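Local coordinates for protein carboxypeptidase A (Helicoverpa armigera, PDB 1JQG) that probably removes C-terminal amino acids from peptides with the help of a bound zinc ion, and is made as a proenzyme carrying an activation peptide, at residues Thr164-Ala169 / Arg296-Leu301; Val51-Val56 / Pro60-Val65; Arg235-Thr240 / Phe280-Ser285. One frame throughout, in Å; residues are numbered along the deposited sequence.

Contact 1: Thr164-Ala169 / Arg296-Leu301; sequences TNFQDA and RNRMAL
Arg298 reaches across to the loop 164-169 and lies against its backbone at Phe166, Asp168 and Ala169. Its CB starts the side chain toward that loop, and a chi1 of 65° folds CG over the residue's own backbone, from where the chain runs straight out to NE. Along this stem Arg298 CD passes Ala169 O at 3.4 Å, a van der Waals contact with an acceptor. The guanidinium then lays one face over Ala169 CA, 4.0 Å from Arg298 NE, and over Asp168 O, 3.6 Å from Arg298 NH1. At the tip Arg298 NH2 comes within 3.3 Å of Phe166 CD2, approaching the ring obliquely, with the two planes 70° apart; Phe166 CB lies at the in-plane edge of the guanidinium. Arg298 NH2 is also 3.3 Å from Phe166 O, but the angle is too poor for a hydrogen bond. Phe166 suits its place because its ring packs beside Arg298 and touches Ile214, Asp212 and the ring of His295, while the type I' turn from Thr164 to Gln167 presents it. No hydrogen bond joins the two segments directly: the contact is van der Waals packing of one guanidinium face on Ala169 CA and Asp168 O, while the arginine is fixed by NH1, which bonds to Lys171 O and makes a salt bridge with Asp212, one strand beyond 173-178, its charge probably offset there.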
loop_
_atom_site.group_PDB
_atom_site.type_symbol
_atom_site.label_atom_id
_atom_site.label_comp_id
_atom_site.label_asym_id
_atom_site.label_seq_id
_atom_site.Cartn_x
_atom_site.Cartn_y
_atom_site.Cartn_z
ATOM N N THR A 164 -25.271 11.052 7.664
ATOM C CA THR A 164 -26.583 10.428 7.479
ATOM C C THR A 164 -26.580 8.948 7.830
ATOM O O THR A 164 -27.452 8.156 7.467
ATOM C CB THR A 164 -27.054 10.569 6.018
ATOM O OG1 THR A 164 -25.953 10.122 5.198
ATOM C CG2 THR A 164 -27.434 12.015 5.763
ATOM N N ASN A 165 -25.562 8.503 8.546
ATOM C CA ASN A 165 -25.404 7.121 8.948
ATOM C C ASN A 165 -25.605 6.106 7.836
ATOM O O ASN A 165 -26.284 5.068 7.977
ATOM C CB ASN A 165 -26.373 6.872 10.110
ATOM C CG ASN A 165 -26.139 5.532 10.794
ATOM O OD1 ASN A 165 -25.001 5.174 11.130
ATOM N ND2 ASN A 165 -27.230 4.781 10.964
ATOM N N PHE A 166 -25.033 6.360 6.653
ATOM C CA PHE A 166 -25.179 5.497 5.495
ATOM C C PHE A 166 -26.615 5.182 5.097
ATOM O O PHE A 166 -26.847 4.150 4.441
ATOM C CB PHE A 166 -24.376 4.201 5.742
ATOM C CG PHE A 166 -22.918 4.320 5.377
ATOM C CD1 PHE A 166 -22.102 5.233 6.038
ATOM C CD2 PHE A 166 -22.340 3.549 4.392
ATOM C CE1 PHE A 166 -20.762 5.360 5.715
ATOM C CE2 PHE A 166 -21.002 3.681 4.066
ATOM C CZ PHE A 166 -20.195 4.582 4.728
ATOM N N GLN A 167 -27.560 6.053 5.447
ATOM C CA GLN A 167 -28.973 5.874 5.234
ATOM C C GLN A 167 -29.442 6.476 3.920
ATOM O O GLN A 167 -30.320 5.927 3.280
ATOM C CB GLN A 167 -29.749 6.509 6.395
ATOM C CG GLN A 167 -29.464 5.901 7.753
ATOM C CD GLN A 167 -29.842 4.438 7.886
ATOM O OE1 GLN A 167 -29.169 3.593 7.295
ATOM N NE2 GLN A 167 -30.905 4.263 8.678
ATOM N N ASP A 168 -28.884 7.607 3.535
ATOM C CA ASP A 168 -29.253 8.297 2.311
ATOM C C ASP A 168 -28.435 7.684 1.174
ATOM O O ASP A 168 -27.269 8.055 0.979
ATOM C CB ASP A 168 -29.027 9.794 2.435
ATOM C CG ASP A 168 -29.500 10.599 1.250
ATOM O OD1 ASP A 168 -28.900 11.664 0.962
ATOM O OD2 ASP A 168 -30.467 10.179 0.591
ATOM N N ALA A 169 -29.071 6.822 0.381
ATOM C CA ALA A 169 -28.432 6.130 -0.707
ATOM C C ALA A 169 -28.100 6.998 -1.904
ATOM O O ALA A 169 -27.325 6.627 -2.779
ATOM C CB ALA A 169 -29.302 4.943 -1.114
ATOM N N ARG A 296 -21.475 -1.864 -3.114
ATOM C CA ARG A 296 -21.142 -1.769 -4.539
ATOM C C ARG A 296 -22.195 -0.980 -5.307
ATOM O O ARG A 296 -21.883 -0.442 -6.362
ATOM C CB ARG A 296 -20.991 -3.157 -5.195
ATOM C CG ARG A 296 -22.245 -4.017 -5.105
ATOM C CD ARG A 296 -22.033 -5.382 -5.710
ATOM N NE ARG A 296 -22.950 -6.392 -5.177
ATOM C CZ ARG A 296 -22.695 -7.702 -5.171
ATOM N NH1 ARG A 296 -21.514 -8.083 -5.684
ATOM N NH2 ARG A 296 -23.577 -8.548 -4.658
ATOM N N ASN A 297 -23.404 -0.895 -4.748
ATOM C CA ASN A 297 -24.512 -0.162 -5.322
ATOM C C ASN A 297 -24.264 1.332 -5.472
ATOM O O ASN A 297 -24.785 1.965 -6.379
ATOM C CB ASN A 297 -25.760 -0.338 -4.434
ATOM C CG ASN A 297 -27.002 0.221 -5.108
ATOM O OD1 ASN A 297 -27.432 -0.166 -6.205
ATOM N ND2 ASN A 297 -27.607 1.167 -4.387
ATOM N N ARG A 298 -23.423 1.925 -4.631
ATOM C CA ARG A 298 -23.119 3.336 -4.725
ATOM C C ARG A 298 -21.674 3.760 -4.474
ATOM O O ARG A 298 -21.407 4.940 -4.239
ATOM C CB ARG A 298 -24.076 4.110 -3.793
ATOM C CG ARG A 298 -23.879 3.790 -2.310
ATOM C CD ARG A 298 -25.086 4.362 -1.549
ATOM N NE ARG A 298 -24.977 4.110 -0.136
ATOM C CZ ARG A 298 -24.578 4.928 0.816
ATOM N NH1 ARG A 298 -24.225 6.168 0.477
ATOM N NH2 ARG A 298 -24.535 4.537 2.100
ATOM N N MET A 299 -20.726 2.852 -4.575
ATOM C CA MET A 299 -19.306 3.152 -4.433
ATOM C C MET A 299 -18.769 3.935 -5.636
ATOM O O MET A 299 -18.792 3.389 -6.749
ATOM C CB MET A 299 -18.453 1.872 -4.305
ATOM C CG MET A 299 -17.020 2.171 -3.868
ATOM S SD MET A 299 -16.021 0.756 -3.491
ATOM C CE MET A 299 -16.815 0.167 -1.968
ATOM N N ALA A 300 -18.336 5.177 -5.379
ATOM C CA ALA A 300 -17.845 6.007 -6.488
ATOM C C ALA A 300 -16.324 5.923 -6.659
ATOM O O ALA A 300 -15.866 6.040 -7.801
ATOM C CB ALA A 300 -18.242 7.467 -6.326
ATOM N N LEU A 301 -15.585 5.742 -5.573
ATOM C CA LEU A 301 -14.127 5.762 -5.655
ATOM C C LEU A 301 -13.519 4.766 -4.643
ATOM O O LEU A 301 -14.045 4.658 -3.506
ATOM C CB LEU A 301 -13.550 7.154 -5.336
ATOM C CG LEU A 301 -12.048 7.345 -5.387
ATOM C CD1 LEU A 301 -11.397 7.065 -6.750
ATOM C CD2 LEU A 301 -11.701 8.779 -4.971
#

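Contact 2: Val51-Val56 / Pro60-Val65; sequences VWSDAV and PGKVLV
Ser53 and Lys62 carry most of the polar contact. The straightest bond is Ser53 N to Lys62 O, 3.1 Å and 162°, which lies in the carbonyl plane on a lone pair; Trp52 N adds a weak second bond to the same oxygen. In return Lys62 N reaches the serine twice, weakly at Ser53 O and at 2.7 Å to Ser53 OG. The chi1 of 50° turns the hydroxyl toward Lys62 N. With an alanine in its place the short bond to OG would be gone, and Lys62 N would probably be left, of this pair, with its weak bond to Ser53 O. Gly61 packs its CA 3.2 Å from Ser53 O in a C-H...O contact, and a side chain pointing there would collide with the carbonyl. The apolar contacts follow the strands: Val51 CG2 meets Val63 CG2 at 4.3 Å, and Leu64 CB lies 4.0 Å from Trp52 CE2, obliquely to an indole that also packs edge-to-face with Phe395. The long Lys62 chain carries its ammonium away to salt bridges with Asp393 and Glu87. The arrangement is an antiparallel beta hairpin, part of the four-stranded sheet of the activation peptide, and the side chain of Ser53 is about 8 Å from that of Glu382, the predicted proton donor/acceptor, consistent with a prodomain that covers the active-site cleft.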
loop_
_atom_site.group_PDB
_atom_site.type_symbol
_atom_site.label_atom_id
_atom_site.label_comp_id
_atom_site.label_asym_id
_atom_site.label_seq_id
_atom_site.Cartn_x
_atom_site.Cartn_y
_atom_site.Cartn_z
ATOM N N VAL A 51 12.029 -8.072 -4.624
ATOM C CA VAL A 51 11.987 -6.980 -5.583
ATOM C C VAL A 51 11.211 -5.780 -5.073
ATOM O O VAL A 51 9.966 -5.803 -4.986
ATOM C CB VAL A 51 11.337 -7.452 -6.904
ATOM C CG1 VAL A 51 11.323 -6.319 -7.927
ATOM C CG2 VAL A 51 12.095 -8.664 -7.421
ATOM N N TRP A 52 11.915 -4.767 -4.630
ATOM C CA TRP A 52 11.291 -3.522 -4.146
ATOM C C TRP A 52 10.665 -2.729 -5.291
ATOM O O TRP A 52 9.573 -2.222 -5.134
ATOM C CB TRP A 52 12.362 -2.660 -3.456
ATOM C CG TRP A 52 12.854 -3.222 -2.167
ATOM C CD1 TRP A 52 12.490 -4.421 -1.593
ATOM C CD2 TRP A 52 13.821 -2.653 -1.274
ATOM N NE1 TRP A 52 13.156 -4.610 -0.412
ATOM C CE2 TRP A 52 13.984 -3.526 -0.202
ATOM C CE3 TRP A 52 14.547 -1.461 -1.286
ATOM C CZ2 TRP A 52 14.843 -3.255 0.868
ATOM C CZ3 TRP A 52 15.421 -1.192 -0.224
ATOM C CH2 TRP A 52 15.558 -2.101 0.851
ATOM N N SER A 53 11.350 -2.683 -6.445
ATOM C CA SER A 53 10.829 -1.970 -7.609
ATOM C C SER A 53 11.326 -2.614 -8.895
ATOM O O SER A 53 12.491 -2.976 -9.003
ATOM C CB SER A 53 11.215 -0.486 -7.616
ATOM O OG SER A 53 12.618 -0.393 -7.394
ATOM N N ASP A 54 10.439 -2.796 -9.862
ATOM C CA ASP A 54 10.806 -3.414 -11.125
ATOM C C ASP A 54 11.701 -2.544 -11.992
ATOM O O ASP A 54 11.586 -1.330 -12.151
ATOM C CB ASP A 54 9.535 -3.827 -11.885
ATOM C CG ASP A 54 8.869 -5.067 -11.280
ATOM O OD1 ASP A 54 7.795 -4.903 -10.653
ATOM O OD2 ASP A 54 9.465 -6.154 -11.476
ATOM N N ALA A 55 12.656 -3.168 -12.662
ATOM C CA ALA A 55 13.528 -2.528 -13.626
ATOM C C ALA A 55 12.816 -2.293 -14.966
ATOM O O ALA A 55 12.161 -3.179 -15.470
ATOM C CB ALA A 55 14.761 -3.358 -13.931
ATOM N N VAL A 56 12.976 -1.090 -15.515
ATOM C CA VAL A 56 12.460 -0.743 -16.830
ATOM C C VAL A 56 13.367 0.300 -17.434
ATOM O O VAL A 56 13.876 1.136 -16.683
ATOM C CB VAL A 56 11.014 -0.248 -16.671
ATOM C CG1 VAL A 56 10.970 1.225 -16.268
ATOM C CG2 VAL A 56 10.176 -0.514 -17.898
ATOM N N PRO A 60 15.591 2.553 -13.326
ATOM C CA PRO A 60 16.161 1.366 -12.707
ATOM C C PRO A 60 15.448 0.892 -11.448
ATOM O O PRO A 60 14.861 1.683 -10.707
ATOM C CB PRO A 60 17.607 1.738 -12.337
ATOM C CG PRO A 60 17.731 3.191 -12.493
ATOM C CD PRO A 60 16.648 3.597 -13.470
ATOM N N GLY A 61 15.412 -0.407 -11.225
ATOM C CA GLY A 61 14.700 -0.943 -10.079
ATOM C C GLY A 61 15.630 -1.320 -8.952
ATOM O O GLY A 61 16.846 -1.216 -9.075
ATOM N N LYS A 62 15.042 -1.620 -7.798
ATOM C CA LYS A 62 15.792 -2.007 -6.617
ATOM C C LYS A 62 15.392 -3.398 -6.118
ATOM O O LYS A 62 14.218 -3.758 -6.124
ATOM C CB LYS A 62 15.609 -0.947 -5.538
ATOM C CG LYS A 62 16.305 0.356 -5.850
ATOM C CD LYS A 62 16.548 1.232 -4.630
ATOM C CE LYS A 62 17.075 2.595 -5.073
ATOM N NZ LYS A 62 17.000 3.678 -4.058
ATOM N N VAL A 63 16.414 -4.179 -5.722
ATOM C CA VAL A 63 16.138 -5.534 -5.223
ATOM C C VAL A 63 16.996 -5.865 -4.009
ATOM O O VAL A 63 18.177 -5.499 -3.969
ATOM C CB VAL A 63 16.332 -6.561 -6.373
ATOM C CG1 VAL A 63 17.685 -6.367 -7.029
ATOM C CG2 VAL A 63 16.074 -8.005 -5.981
ATOM N N LEU A 64 16.361 -6.494 -2.997
ATOM C CA LEU A 64 17.095 -6.914 -1.809
ATOM C C LEU A 64 17.654 -8.326 -1.955
ATOM O O LEU A 64 16.906 -9.255 -2.185
ATOM C CB LEU A 64 16.153 -6.849 -0.599
ATOM C CG LEU A 64 16.780 -7.176 0.771
ATOM C CD1 LEU A 64 17.770 -6.069 1.081
ATOM C CD2 LEU A 64 15.663 -7.284 1.773
ATOM N N VAL A 65 18.956 -8.483 -1.963
ATOM C CA VAL A 65 19.623 -9.756 -2.204
ATOM C C VAL A 65 20.363 -10.278 -0.972
ATOM O O VAL A 65 21.194 -9.611 -0.345
ATOM C CB VAL A 65 20.650 -9.643 -3.351
ATOM C CG1 VAL A 65 21.389 -10.984 -3.539
ATOM C CG2 VAL A 65 20.024 -9.041 -4.618
#

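Contact 3: Arg235-Thr240 / Phe280-Ser285; sequences RKNRAT and FSEPES
A buried polar contact joins Asn237, in the loop that follows helix 221-228, to Glu282 and Glu284 at the start of helix 283-294. The amide nitrogen of Asn237 is the shared donor: Asn237 ND2 gives a hydrogen bond of 3.0 Å to Glu282 OE1 and another of 3.2 Å to Glu284 OE2, the latter at 159°. Both acceptors lie close to the amide plane, where the two N-H bonds point, but the carboxylates are turned nearly perpendicular to it. Glu282 OE1 is met on the anti side but tilted well out of the carboxylate plane, and Glu284 OE2 from above its carboxylate plane. With Asn237 OD1 taken by Val251 N, both ends of the amide are engaged and its rotation is fixed, which is why an asparagine suits the spot. Glu282 occupies the N-cap position, and its chain, bent at chi2, folds back to offer Glu282 OE2 to Ser281 OG at 2.8 Å and to Tyr242 OH. Ser285 OG bonds back to Glu282 O at 3.0 Å. Glu284 OE1 accepts from Phe151 N and from a water that itself takes Arg238 N, 2.6 Å from the water oxygen. Two buried carboxylates would be costly alone; these donors, together with the helix start, probably favour their charged form. Earlier in the loop, Arg235 packs against the zinc ligand His181. The loop lies against the start of helix 283-294, with helix 221-228 alongside, where Arg238 and Glu284 both touch Asp222.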
loop_
_atom_site.group_PDB
_atom_site.type_symbol
_atom_site.label_atom_id
_atom_site.label_comp_id
_atom_site.label_asym_id
_atom_site.label_seq_id
_atom_site.Cartn_x
_atom_site.Cartn_y
_atom_site.Cartn_z
ATOM N N ARG A 235 5.982 -8.474 3.862
ATOM C CA ARG A 235 4.862 -7.838 3.161
ATOM C C ARG A 235 3.600 -8.698 3.103
ATOM O O ARG A 235 2.505 -8.194 2.875
ATOM C CB ARG A 235 5.289 -7.468 1.737
ATOM C CG ARG A 235 5.773 -8.634 0.898
ATOM C CD ARG A 235 6.283 -8.176 -0.466
ATOM N NE ARG A 235 5.180 -7.707 -1.298
ATOM C CZ ARG A 235 5.057 -8.014 -2.587
ATOM N NH1 ARG A 235 5.981 -8.797 -3.135
ATOM N NH2 ARG A 235 4.046 -7.556 -3.325
ATOM N N LYS A 236 3.725 -10.010 3.162
ATOM C CA LYS A 236 2.594 -10.912 3.019
ATOM C C LYS A 236 1.849 -11.046 4.349
ATOM O O LYS A 236 2.191 -10.532 5.425
ATOM C CB LYS A 236 3.112 -12.271 2.537
ATOM C CG LYS A 236 3.807 -12.247 1.199
ATOM C CD LYS A 236 4.180 -13.639 0.697
ATOM C CE LYS A 236 5.288 -14.228 1.589
ATOM N NZ LYS A 236 5.484 -15.654 1.179
ATOM N N ASN A 237 0.764 -11.831 4.363
ATOM C CA ASN A 237 0.100 -12.108 5.646
ATOM C C ASN A 237 0.858 -13.238 6.366
ATOM O O ASN A 237 2.040 -13.482 6.050
ATOM C CB ASN A 237 -1.337 -12.476 5.405
ATOM C CG ASN A 237 -1.584 -13.816 4.715
ATOM O OD1 ASN A 237 -0.667 -14.376 4.075
ATOM N ND2 ASN A 237 -2.775 -14.410 4.768
ATOM N N ARG A 238 0.243 -13.821 7.401
ATOM C CA ARG A 238 0.957 -14.853 8.164
ATOM C C ARG A 238 0.299 -16.229 8.090
ATOM O O ARG A 238 0.124 -16.924 9.102
ATOM C CB ARG A 238 1.089 -14.357 9.613
ATOM C CG ARG A 238 1.929 -13.116 9.786
ATOM C CD ARG A 238 3.396 -13.300 9.399
ATOM N NE ARG A 238 4.095 -14.129 10.383
ATOM C CZ ARG A 238 5.288 -14.677 10.180
ATOM N NH1 ARG A 238 5.946 -14.504 9.031
ATOM N NH2 ARG A 238 5.754 -15.407 11.187
ATOM N N ALA A 239 -0.158 -16.609 6.910
ATOM C CA ALA A 239 -0.906 -17.863 6.744
ATOM C C ALA A 239 0.006 -19.081 6.702
ATOM O O ALA A 239 1.008 -19.105 5.968
ATOM C CB ALA A 239 -1.778 -17.841 5.488
ATOM N N THR A 240 -0.387 -20.086 7.489
ATOM C CA THR A 240 0.399 -21.344 7.554
ATOM C C THR A 240 -0.338 -22.428 6.790
ATOM O O THR A 240 -1.343 -22.185 6.111
ATOM C CB THR A 240 0.622 -21.790 8.991
ATOM O OG1 THR A 240 -0.619 -21.805 9.699
ATOM C CG2 THR A 240 1.521 -20.848 9.772
ATOM N N PHE A 280 -9.361 -15.073 -2.951
ATOM C CA PHE A 280 -9.948 -14.842 -1.650
ATOM C C PHE A 280 -9.833 -16.056 -0.731
ATOM O O PHE A 280 -10.673 -16.356 0.126
ATOM C CB PHE A 280 -11.401 -14.417 -1.786
ATOM C CG PHE A 280 -11.597 -13.153 -2.579
ATOM C CD1 PHE A 280 -12.140 -13.209 -3.852
ATOM C CD2 PHE A 280 -11.224 -11.929 -2.080
ATOM C CE1 PHE A 280 -12.317 -12.062 -4.594
ATOM C CE2 PHE A 280 -11.406 -10.782 -2.823
ATOM C CZ PHE A 280 -11.948 -10.832 -4.090
ATOM N N SER A 281 -8.687 -16.737 -0.762
ATOM C CA SER A 281 -8.383 -17.816 0.152
ATOM C C SER A 281 -7.988 -17.330 1.539
ATOM O O SER A 281 -8.121 -18.003 2.547
ATOM C CB SER A 281 -7.272 -18.676 -0.449
ATOM O OG SER A 281 -6.062 -17.973 -0.521
ATOM N N GLU A 282 -7.496 -16.085 1.604
ATOM C CA GLU A 282 -7.106 -15.491 2.881
ATOM C C GLU A 282 -8.255 -14.694 3.468
ATOM O O GLU A 282 -9.030 -14.111 2.698
ATOM C CB GLU A 282 -5.860 -14.618 2.671
ATOM C CG GLU A 282 -4.714 -15.326 2.016
ATOM C CD GLU A 282 -4.456 -16.719 2.579
ATOM O OE1 GLU A 282 -4.281 -16.786 3.808
ATOM O OE2 GLU A 282 -4.457 -17.643 1.706
ATOM N N PRO A 283 -8.383 -14.693 4.787
ATOM C CA PRO A 283 -9.397 -13.950 5.493
ATOM C C PRO A 283 -9.289 -12.440 5.349
ATOM O O PRO A 283 -10.324 -11.773 5.249
ATOM C CB PRO A 283 -9.195 -14.371 6.964
ATOM C CG PRO A 283 -7.738 -14.668 7.032
ATOM C CD PRO A 283 -7.453 -15.386 5.725
ATOM N N GLU A 284 -8.070 -11.920 5.198
ATOM C CA GLU A 284 -7.840 -10.496 5.060
ATOM C C GLU A 284 -8.441 -9.945 3.758
ATOM O O GLU A 284 -9.024 -8.860 3.701
ATOM C CB GLU A 284 -6.353 -10.168 5.121
ATOM C CG GLU A 284 -5.697 -10.451 6.467
ATOM C CD GLU A 284 -5.254 -11.897 6.634
ATOM O OE1 GLU A 284 -4.924 -12.302 7.771
ATOM O OE2 GLU A 284 -5.256 -12.676 5.684
ATOM N N SER A 285 -8.257 -10.666 2.669
ATOM C CA SER A 285 -8.804 -10.290 1.378
ATOM C C SER A 285 -10.311 -10.548 1.310
ATOM O O SER A 285 -11.087 -9.883 0.617
ATOM C CB SER A 285 -8.061 -11.039 0.262
ATOM O OG SER A 285 -8.242 -12.429 0.402
HETATM O O HOH W 1 -2.212 -13.472 8.211
#

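Along the chain contact 2 comes first, complete within the activation peptide, and contacts 1 and 3 follow in the zinc carboxypeptidase domain; both segments of contact 3 fall between the two of contact 1. Helix 283-294, which starts at contact 3, runs on to strand 299-307, which starts in contact 1, so those two are neighbours in sequence though their centres are about 28 Å apart. Contacts 1 and 2 lie on opposite sides of the chain's centre, centres about 40 Å apart. Contact 3 is nearer to contact 2, nearest atoms about 5 Å apart without touching, so prodomain hairpin and enzyme loop approach each other near the zinc region, while contact 1 lies on the far surface.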